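Local coordinates for mandelate racemase/muconate lactonizing enzyme (Roseovarius nubinhibens, PDB 2QDD), which is of unknown function but, as a magnesium-binding member of the enolase superfamily, probably catalyses a racemase- or lactonizing-type reaction on an acid substrate, at residues A[63-66]-A[67-70]; A[87-90]-A[91-95]; A[276-279]-A[280-284]. One frame throughout, in Å; residues are numbered along the deposited sequence.

Three short pieces of helix, in series along the chain, illustrate how one polypeptide joins the two domains of the enolase superfamily. Contacts 1 and 2 come first, on the consecutive helices 64-78 and 86-96 of the N-terminal domain; their centres lie about 19 Å apart and their nearest atoms about 8 Å. Contact 3 follows far later, on helix 274-287 of the C-terminal barrel domain, about 25 Å from contact 1 but about 17 Å from contact 2, centre to centre. Contacts 2 and 3 touch, through a salt bridge from Asp94 OD2 to Arg276 NH1 (2.7 Å), which helps join the two domains. Both also meet the third subunit, whereas contact 1 faces the second.

Contact 1 (A[63-66]-A[67-70]); sequences HGPG and LRAG
Arg68 lays its guanidinium over the carbonyl of Gly64, one helical turn back, at the point where helix 64-78 begins. Gly64 O stands 3.5 Å above the centre of the guanidinium plane, so the flat group meets the oxygen with its face rather than with an N-H. That oxygen already accepts Arg68 N, a bond of 3.2 Å, and a weaker one from Leu67 N. The side chain doubles back because it bends at chi3 (-72°), which carries Arg68 NH2 to 3.6 Å from Pro65 N. The proline ring and the arginine cross at an angle, with Pro65 CD 4.2 Å from Arg68 NH2.

His63 occupies the N-cap position. Its carbonyl oxygen receives Leu67 N at 2.9 Å, closing the first turn, while its imidazole folds over the same turn and covers Gly66 N with one face. That nitrogen sits 3.3 Å above the ring centre; CG of His63 lies between the backbone N and the carbonyl carbon (chi1 61°), which helps turn the ring back over Gly66 N. A CB on Gly66 would come too near His63 NE2 with the ring in this position, consistent with a glycine here. Beyond the cap, Ala69 N and Gly70 N continue the helical bonding to Pro65 O and Gly66 O, and Ala69 CB rests 3.4 Å from Pro65 O.

The Arg68 charge is paired through NH1 with Asp34 of strand 29-42, and its chain packs on Val10 and His12 of strand 5-22. Leu67 reaches Tyr102 and Pro106 of helix 101-119. On the subunit boundary, His63 ND1 bonds to Thr73 OG1 of the second subunit and its ring meets His100 of that subunit edge-to-face, which places this helix start between the N-terminal sheet, helix 101-119 and a neighbouring copy.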
ATOM      1  N   HIS A  63      33.904  14.491  11.648  1.00 24.10           N
ATOM      2  CA  HIS A  63      35.168  15.211  11.503  1.00 23.11           C
ATOM      3  C   HIS A  63      36.041  15.033  12.738  1.00 26.20           C
ATOM      4  O   HIS A  63      35.529  14.923  13.860  1.00 31.12           O
ATOM      5  CB  HIS A  63      34.957  16.704  11.177  1.00 26.47           C
ATOM      6  CG  HIS A  63      34.214  17.479  12.225  1.00 30.95           C
ATOM      7  ND1 HIS A  63      34.567  18.764  12.577  1.00 33.13           N
ATOM      8  CD2 HIS A  63      33.131  17.168  12.979  1.00 27.52           C
ATOM      9  CE1 HIS A  63      33.744  19.207  13.512  1.00 32.90           C
ATOM     10  NE2 HIS A  63      32.861  18.260  13.771  1.00 30.59           N
ATOM     11  N   GLY A  64      37.354  14.977  12.508  1.00 27.65           N
ATOM     12  CA  GLY A  64      38.375  14.911  13.563  1.00 24.21           C
ATOM     13  C   GLY A  64      38.227  15.830  14.772  1.00 26.63           C
ATOM     14  O   GLY A  64      38.175  15.339  15.904  1.00 26.54           O
ATOM     15  N   PRO A  65      38.164  17.164  14.552  1.00 25.05           N
ATOM     16  CA  PRO A  65      37.959  18.072  15.689  1.00 29.27           C
ATOM     17  C   PRO A  65      36.653  17.839  16.455  1.00 29.59           C
ATOM     18  O   PRO A  65      36.624  17.992  17.678  1.00 31.45           O
ATOM     19  CB  PRO A  65      37.971  19.464  15.043  1.00 29.07           C
ATOM     20  CG  PRO A  65      38.675  19.281  13.745  1.00 27.64           C
ATOM     21  CD  PRO A  65      38.311  17.911  13.287  1.00 23.16           C
ATOM     22  N   GLY A  66      35.594  17.448  15.748  1.00 28.66           N
ATOM     23  CA  GLY A  66      34.332  17.085  16.399  1.00 25.34           C
ATOM     24  C   GLY A  66      34.390  15.804  17.198  1.00 22.21           C
ATOM     25  O   GLY A  66      33.697  15.667  18.207  1.00 30.15           O
ATOM     26  N   LEU A  67      35.219  14.868  16.743  1.00 26.95           N
ATOM     27  CA  LEU A  67      35.416  13.594  17.437  1.00 27.92           C
ATOM     28  C   LEU A  67      36.041  13.806  18.813  1.00 32.69           C
ATOM     29  O   LEU A  67      35.566  13.261  19.813  1.00 35.11           O
ATOM     30  CB  LEU A  67      36.279  12.647  16.592  1.00 29.81           C
ATOM     31  CG  LEU A  67      35.945  11.152  16.605  1.00 28.89           C
ATOM     32  CD1 LEU A  67      36.442  10.470  15.333  1.00 33.11           C
ATOM     33  CD2 LEU A  67      36.476  10.436  17.835  1.00 28.49           C
ATOM     34  N   ARG A  68      37.093  14.617  18.858  1.00 36.79           N
ATOM     35  CA  ARG A  68      37.766  14.940  20.114  1.00 31.86           C
ATOM     36  C   ARG A  68      36.926  15.807  21.043  1.00 29.65           C
ATOM     37  O   ARG A  68      36.937  15.595  22.260  1.00 34.92           O
ATOM     38  CB  ARG A  68      39.132  15.564  19.840  1.00 35.83           C
ATOM     39  CG  ARG A  68      40.126  14.563  19.249  1.00 37.15           C
ATOM     40  CD  ARG A  68      41.466  15.199  18.936  1.00 40.59           C
ATOM     41  NE  ARG A  68      41.411  16.090  17.777  1.00 37.69           N
ATOM     42  CZ  ARG A  68      41.610  15.704  16.520  1.00 41.30           C
ATOM     43  NH1 ARG A  68      41.867  14.433  16.240  1.00 42.55           N
ATOM     44  NH2 ARG A  68      41.548  16.593  15.538  1.00 29.48           N
ATOM     45  N   ALA A  69      36.179  16.759  20.468  1.00 31.90           N
ATOM     46  CA  ALA A  69      35.189  17.552  21.222  1.00 28.92           C
ATOM     47  C   ALA A  69      34.069  16.706  21.814  1.00 28.28           C
ATOM     48  O   ALA A  69      33.626  16.951  22.933  1.00 33.93           O
ATOM     49  CB  ALA A  69      34.612  18.675  20.358  1.00 29.48           C
ATOM     50  N   GLY A  70      33.624  15.702  21.059  1.00 31.82           N
ATOM     51  CA  GLY A  70      32.635  14.742  21.535  1.00 25.12           C
ATOM     52  C   GLY A  70      33.114  13.894  22.696  1.00 25.92           C
ATOM     53  O   GLY A  70      32.368  13.690  23.660  1.00 28.86           O
TER

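Contact 2 (A[87-90]-A[91-95]); sequences DHVN and RVMDL
Helix 86-96 of the N-terminal domain carries this contact, in which Arg91 folds back over the preceding turn. Its chain bends at chi3 (-75°) and brings one face of the guanidinium over the backbone: Asp87 O lies 3.6 Å above the plane near its centre, and His88 N at a similar height toward the rim. At the guanidinium edge a water lies in plane, accepting from Arg91 NE at 2.8 Å and also hydrogen-bonded to His88 ND1, bridging the two side chains. Val92 CG2 lies over one face of the His88 ring, displaced toward its rim, 4.0 Å from the centroid, a CH-pi contact. Asn90 and Met93 run alongside each other, with Met93 CE 3.8 Å from Asn90 OD1. Replacing Arg91 by an alanine would remove the guanidinium from over Asp87 O and would probably leave the bridging water held by His88 without its second mate.

Glu130 and Pro314 of the third subunit pack on His88 and Arg91. Asn90 ND2 bonds to Leu86 O and to Asp108 OD1 of helix 101-119, where Val89 and Met93 pack and Lys104 pairs with Asp94 OD1; Asp87 and Asn90 lean on Thr275 of helix 274-287.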
ATOM      1  N   ASP A  87      26.254  -2.949  26.357  1.00 32.45           N
ATOM      2  CA  ASP A  87      24.983  -2.331  26.004  1.00 30.66           C
ATOM      3  C   ASP A  87      24.680  -1.143  26.906  1.00 32.27           C
ATOM      4  O   ASP A  87      24.164  -0.128  26.440  1.00 36.91           O
ATOM      5  CB  ASP A  87      23.840  -3.347  26.059  1.00 31.63           C
ATOM      6  CG  ASP A  87      23.947  -4.421  24.984  1.00 45.41           C
ATOM      7  OD1 ASP A  87      24.151  -4.086  23.796  1.00 54.37           O
ATOM      8  OD2 ASP A  87      23.815  -5.612  25.329  1.00 57.24           O
ATOM      9  N   HIS A  88      25.016  -1.269  28.190  1.00 31.69           N
ATOM     10  CA  HIS A  88      24.857  -0.175  29.151  1.00 30.69           C
ATOM     11  C   HIS A  88      25.735   1.041  28.846  1.00 28.56           C
ATOM     12  O   HIS A  88      25.273   2.173  28.943  1.00 29.62           O
ATOM     13  CB  HIS A  88      25.120  -0.664  30.573  1.00 30.53           C
ATOM     14  CG  HIS A  88      25.193   0.439  31.580  1.00 35.57           C
ATOM     15  ND1 HIS A  88      24.076   1.121  32.013  1.00 37.80           N
ATOM     16  CD2 HIS A  88      26.245   0.981  32.237  1.00 33.73           C
ATOM     17  CE1 HIS A  88      24.438   2.034  32.897  1.00 44.03           C
ATOM     18  NE2 HIS A  88      25.749   1.970  33.050  1.00 43.40           N
ATOM     19  N   VAL A  89      26.994   0.794  28.484  1.00 29.98           N
ATOM     20  CA  VAL A  89      27.920   1.849  28.072  1.00 28.21           C
ATOM     21  C   VAL A  89      27.371   2.612  26.861  1.00 30.39           C
ATOM     22  O   VAL A  89      27.410   3.847  26.834  1.00 32.28           O
ATOM     23  CB  VAL A  89      29.350   1.276  27.805  1.00 28.99           C
ATOM     24  CG1 VAL A  89      30.240   2.275  27.054  1.00 30.78           C
ATOM     25  CG2 VAL A  89      30.008   0.876  29.115  1.00 33.95           C
ATOM     26  N   ASN A  90      26.832   1.872  25.888  1.00 31.54           N
ATOM     27  CA  ASN A  90      26.169   2.460  24.719  1.00 27.58           C
ATOM     28  C   ASN A  90      24.955   3.323  25.039  1.00 26.22           C
ATOM     29  O   ASN A  90      24.806   4.415  24.482  1.00 29.86           O
ATOM     30  CB  ASN A  90      25.807   1.381  23.702  1.00 32.81           C
ATOM     31  CG  ASN A  90      27.002   0.938  22.885  1.00 38.24           C
ATOM     32  OD1 ASN A  90      27.285   1.500  21.828  1.00 34.51           O
ATOM     33  ND2 ASN A  90      27.719  -0.064  23.379  1.00 46.97           N
ATOM     34  N   ARG A  91      24.111   2.831  25.945  1.00 26.12           N
ATOM     35  CA  ARG A  91      22.969   3.579  26.477  1.00 29.32           C
ATOM     36  C   ARG A  91      23.338   4.914  27.120  1.00 30.02           C
ATOM     37  O   ARG A  91      22.711   5.929  26.830  1.00 33.23           O
ATOM     38  CB  ARG A  91      22.174   2.724  27.468  1.00 24.75           C
ATOM     39  CG  ARG A  91      21.290   1.690  26.799  1.00 30.67           C
ATOM     40  CD  ARG A  91      20.294   1.084  27.772  1.00 31.53           C
ATOM     41  NE  ARG A  91      20.897   0.118  28.695  1.00 37.42           N
ATOM     42  CZ  ARG A  91      21.149  -1.163  28.418  1.00 44.16           C
ATOM     43  NH1 ARG A  91      20.869  -1.677  27.220  1.00 34.25           N
ATOM     44  NH2 ARG A  91      21.692  -1.938  29.352  1.00 33.86           N
ATOM     45  N   VAL A  92      24.349   4.896  27.988  1.00 31.31           N
ATOM     46  CA  VAL A  92      24.887   6.112  28.608  1.00 26.79           C
ATOM     47  C   VAL A  92      25.377   7.129  27.571  1.00 31.03           C
ATOM     48  O   VAL A  92      24.972   8.293  27.616  1.00 32.29           O
ATOM     49  CB  VAL A  92      25.992   5.779  29.653  1.00 28.73           C
ATOM     50  CG1 VAL A  92      26.710   7.046  30.121  1.00 23.37           C
ATOM     51  CG2 VAL A  92      25.381   5.036  30.851  1.00 22.20           C
ATOM     52  N   MET A  93      26.218   6.681  26.632  1.00 28.51           N
ATOM     53  CA  MET A  93      26.666   7.516  25.511  1.00 29.64           C
ATOM     54  C   MET A  93      25.514   8.138  24.707  1.00 31.63           C
ATOM     55  O   MET A  93      25.568   9.320  24.365  1.00 31.08           O
ATOM     56  CB  MET A  93      27.579   6.730  24.562  1.00 29.64           C
ATOM     57  CG  MET A  93      28.926   6.312  25.143  1.00 27.62           C
ATOM     58  SD  MET A  93      30.109   5.862  23.854  1.00 29.29           S
ATOM     59  CE  MET A  93      29.475   4.276  23.303  1.00 28.30           C
ATOM     60  N   ASP A  94      24.483   7.342  24.421  1.00 32.94           N
ATOM     61  CA  ASP A  94      23.308   7.813  23.669  1.00 35.80           C
ATOM     62  C   ASP A  94      22.441   8.781  24.476  1.00 29.60           C
ATOM     63  O   ASP A  94      21.816   9.675  23.914  1.00 31.95           O
ATOM     64  CB  ASP A  94      22.451   6.632  23.193  1.00 37.25           C
ATOM     65  CG  ASP A  94      23.102   5.842  22.059  1.00 43.72           C
ATOM     66  OD1 ASP A  94      23.993   6.372  21.361  1.00 42.87           O
ATOM     67  OD2 ASP A  94      22.705   4.677  21.856  1.00 43.77           O
ATOM     68  N   LEU A  95      22.408   8.581  25.789  1.00 30.79           N
ATOM     69  CA  LEU A  95      21.739   9.484  26.724  1.00 34.66           C
ATOM     70  C   LEU A  95      22.446  10.836  26.808  1.00 36.67           C
ATOM     71  O   LEU A  95      21.797  11.884  26.853  1.00 34.10           O
ATOM     72  CB  LEU A  95      21.692   8.848  28.117  1.00 34.03           C
ATOM     73  CG  LEU A  95      20.352   8.791  28.843  1.00 46.89           C
ATOM     74  CD1 LEU A  95      20.303   7.570  29.756  1.00 48.83           C
ATOM     75  CD2 LEU A  95      20.110  10.070  29.632  1.00 54.96           C
TER
HETATM   76  O   HOH W   1      21.531   1.664  30.966  1.00 50.48           O

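Contact 3 (A[276-279]-A[280-284]); sequences RARQ and IRDFG
Arg278 and Asp282 run side by side, one turn apart on helix 274-287, with Arg278 CD 4.0 Å from Asp282 OD2. Their flat ends are turned 34° from each other, and the charges do not touch: Arg278 NE stays 4.6 Å from Asp282 OD2. The carboxylate is taken instead by Arg281, whose NE gives Asp282 OD1 a salt-bridged bond of 2.9 Å, nearly straight at 158°, with the oxygen at the edge of the guanidinium and close to its plane. CG of Asp282 sits beside its own backbone N (chi1 -73°), which brings the carboxylate back toward the preceding turn, Asp282 CG 3.3 Å from Arg278 O. Arg281 NH2 also approaches Arg278 CG at 3.9 Å. On another side of the helix, Ile280 CD1 lies 3.4 Å from Arg276 O.

Farther out, hydrogen bonds from Arg281 NH1 to Ser312 OG and Thr313 OG1 probably help hold the guanidinium in place, while Ile280 packs on Ile266 and Phe249, its side chain about 10 Å from that of Asp243, a magnesium-binding residue.

Arg278 NH2 comes near Arg278 NH1 of the third subunit, two like charges. The nearby Asp282 carboxylates would probably soften that repulsion where the two copies meet, though Asp282 OD1 is already salt-bridged to Arg281 NE, which would probably reduce what it offers Arg278.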
ATOM      1  N   ARG A 276      26.624  -1.660  17.912  1.00 24.77           N
ATOM      2  CA  ARG A 276      25.612  -1.266  16.936  1.00 24.30           C
ATOM      3  C   ARG A 276      25.788  -2.010  15.607  1.00 24.12           C
ATOM      4  O   ARG A 276      24.806  -2.434  15.002  1.00 22.76           O
ATOM      5  CB  ARG A 276      25.620   0.252  16.724  1.00 23.49           C
ATOM      6  CG  ARG A 276      25.246   1.086  17.970  1.00 28.27           C
ATOM      7  CD  ARG A 276      23.744   1.148  18.211  1.00 28.01           C
ATOM      8  NE  ARG A 276      23.408   1.837  19.457  1.00 41.34           N
ATOM      9  CZ  ARG A 276      23.198   1.237  20.630  1.00 41.62           C
ATOM     10  NH1 ARG A 276      22.893   1.962  21.699  1.00 42.08           N
ATOM     11  NH2 ARG A 276      23.291  -0.081  20.745  1.00 39.27           N
ATOM     12  N   ALA A 277      27.036  -2.188  15.180  1.00 22.72           N
ATOM     13  CA  ALA A 277      27.350  -2.887  13.923  1.00 24.33           C
ATOM     14  C   ALA A 277      26.980  -4.371  13.928  1.00 21.77           C
ATOM     15  O   ALA A 277      26.515  -4.887  12.917  1.00 22.83           O
ATOM     16  CB  ALA A 277      28.804  -2.702  13.554  1.00 17.91           C
ATOM     17  N   ARG A 278      27.150  -5.030  15.075  1.00 23.92           N
ATOM     18  CA  ARG A 278      26.759  -6.438  15.255  1.00 24.34           C
ATOM     19  C   ARG A 278      25.247  -6.676  15.142  1.00 24.48           C
ATOM     20  O   ARG A 278      24.816  -7.656  14.520  1.00 28.21           O
ATOM     21  CB  ARG A 278      27.267  -6.970  16.602  1.00 24.08           C
ATOM     22  CG  ARG A 278      27.002  -8.447  16.854  1.00 25.47           C
ATOM     23  CD  ARG A 278      26.260  -8.643  18.163  1.00 31.77           C
ATOM     24  NE  ARG A 278      26.975  -9.540  19.069  1.00 41.42           N
ATOM     25  CZ  ARG A 278      27.070  -9.359  20.384  1.00 46.08           C
ATOM     26  NH1 ARG A 278      27.742 -10.228  21.126  1.00 48.73           N
ATOM     27  NH2 ARG A 278      26.497  -8.307  20.962  1.00 43.36           N
ATOM     28  N   GLN A 279      24.451  -5.790  15.744  1.00 20.07           N
ATOM     29  CA  GLN A 279      22.990  -5.844  15.609  1.00 22.44           C
ATOM     30  C   GLN A 279      22.529  -5.740  14.153  1.00 16.77           C
ATOM     31  O   GLN A 279      21.660  -6.496  13.719  1.00 21.97           O
ATOM     32  CB  GLN A 279      22.295  -4.770  16.461  1.00 20.67           C
ATOM     33  CG  GLN A 279      20.764  -4.972  16.515  1.00 27.05           C
ATOM     34  CD  GLN A 279      19.959  -3.765  16.993  1.00 27.23           C
ATOM     35  OE1 GLN A 279      18.816  -3.919  17.430  1.00 35.26           O
ATOM     36  NE2 GLN A 279      20.537  -2.568  16.903  1.00 29.78           N
ATOM     37  N   ILE A 280      23.126  -4.807  13.414  1.00 16.17           N
ATOM     38  CA  ILE A 280      22.909  -4.658  11.970  1.00 18.64           C
ATOM     39  C   ILE A 280      23.347  -5.891  11.165  1.00 17.34           C
ATOM     40  O   ILE A 280      22.625  -6.347  10.269  1.00 17.79           O
ATOM     41  CB  ILE A 280      23.601  -3.377  11.448  1.00 19.15           C
ATOM     42  CG1 ILE A 280      22.939  -2.149  12.075  1.00 19.57           C
ATOM     43  CG2 ILE A 280      23.556  -3.292   9.915  1.00 17.53           C
ATOM     44  CD1 ILE A 280      23.831  -0.938  12.125  1.00 27.42           C
ATOM     45  N   ARG A 281      24.514  -6.430  11.506  1.00 20.27           N
ATOM     46  CA  ARG A 281      25.033  -7.651  10.888  1.00 20.83           C
ATOM     47  C   ARG A 281      24.064  -8.817  11.042  1.00 22.14           C
ATOM     48  O   ARG A 281      23.761  -9.513  10.070  1.00 28.27           O
ATOM     49  CB  ARG A 281      26.394  -8.024  11.493  1.00 22.07           C
ATOM     50  CG  ARG A 281      27.175  -9.072  10.689  1.00 19.37           C
ATOM     51  CD  ARG A 281      26.898 -10.505  11.146  1.00 21.62           C
ATOM     52  NE  ARG A 281      27.099 -10.722  12.587  1.00 24.26           N
ATOM     53  CZ  ARG A 281      28.265 -11.032  13.147  1.00 28.23           C
ATOM     54  NH1 ARG A 281      29.357 -11.137  12.401  1.00 29.07           N
ATOM     55  NH2 ARG A 281      28.345 -11.234  14.459  1.00 22.95           N
ATOM     56  N   ASP A 282      23.604  -9.024  12.272  1.00 21.80           N
ATOM     57  CA  ASP A 282      22.659 -10.078  12.607  1.00 25.43           C
ATOM     58  C   ASP A 282      21.301  -9.891  11.926  1.00 25.13           C
ATOM     59  O   ASP A 282      20.678 -10.867  11.506  1.00 25.50           O
ATOM     60  CB  ASP A 282      22.474 -10.145  14.128  1.00 27.64           C
ATOM     61  CG  ASP A 282      23.693 -10.738  14.855  1.00 38.47           C
ATOM     62  OD1 ASP A 282      24.678 -11.165  14.197  1.00 33.37           O
ATOM     63  OD2 ASP A 282      23.653 -10.783  16.102  1.00 38.11           O
ATOM     64  N   PHE A 283      20.848  -8.643  11.830  1.00 25.36           N
ATOM     65  CA  PHE A 283      19.663  -8.310  11.045  1.00 23.38           C
ATOM     66  C   PHE A 283      19.845  -8.706   9.578  1.00 24.22           C
ATOM     67  O   PHE A 283      18.961  -9.332   8.995  1.00 24.00           O
ATOM     68  CB  PHE A 283      19.307  -6.821  11.165  1.00 20.97           C
ATOM     69  CG  PHE A 283      18.108  -6.418  10.346  1.00 21.15           C
ATOM     70  CD1 PHE A 283      18.263  -5.697   9.169  1.00 25.43           C
ATOM     71  CD2 PHE A 283      16.827  -6.766  10.750  1.00 22.82           C
ATOM     72  CE1 PHE A 283      17.163  -5.329   8.403  1.00 19.57           C
ATOM     73  CE2 PHE A 283      15.719  -6.402   9.991  1.00 24.29           C
ATOM     74  CZ  PHE A 283      15.887  -5.684   8.818  1.00 26.63           C
ATOM     75  N   GLY A 284      20.995  -8.348   9.004  1.00 21.91           N
ATOM     76  CA  GLY A 284      21.333  -8.689   7.619  1.00 16.82           C
ATOM     77  C   GLY A 284      21.339 -10.177   7.317  1.00 20.59           C
ATOM     78  O   GLY A 284      20.850 -10.602   6.272  1.00 28.51           O
TER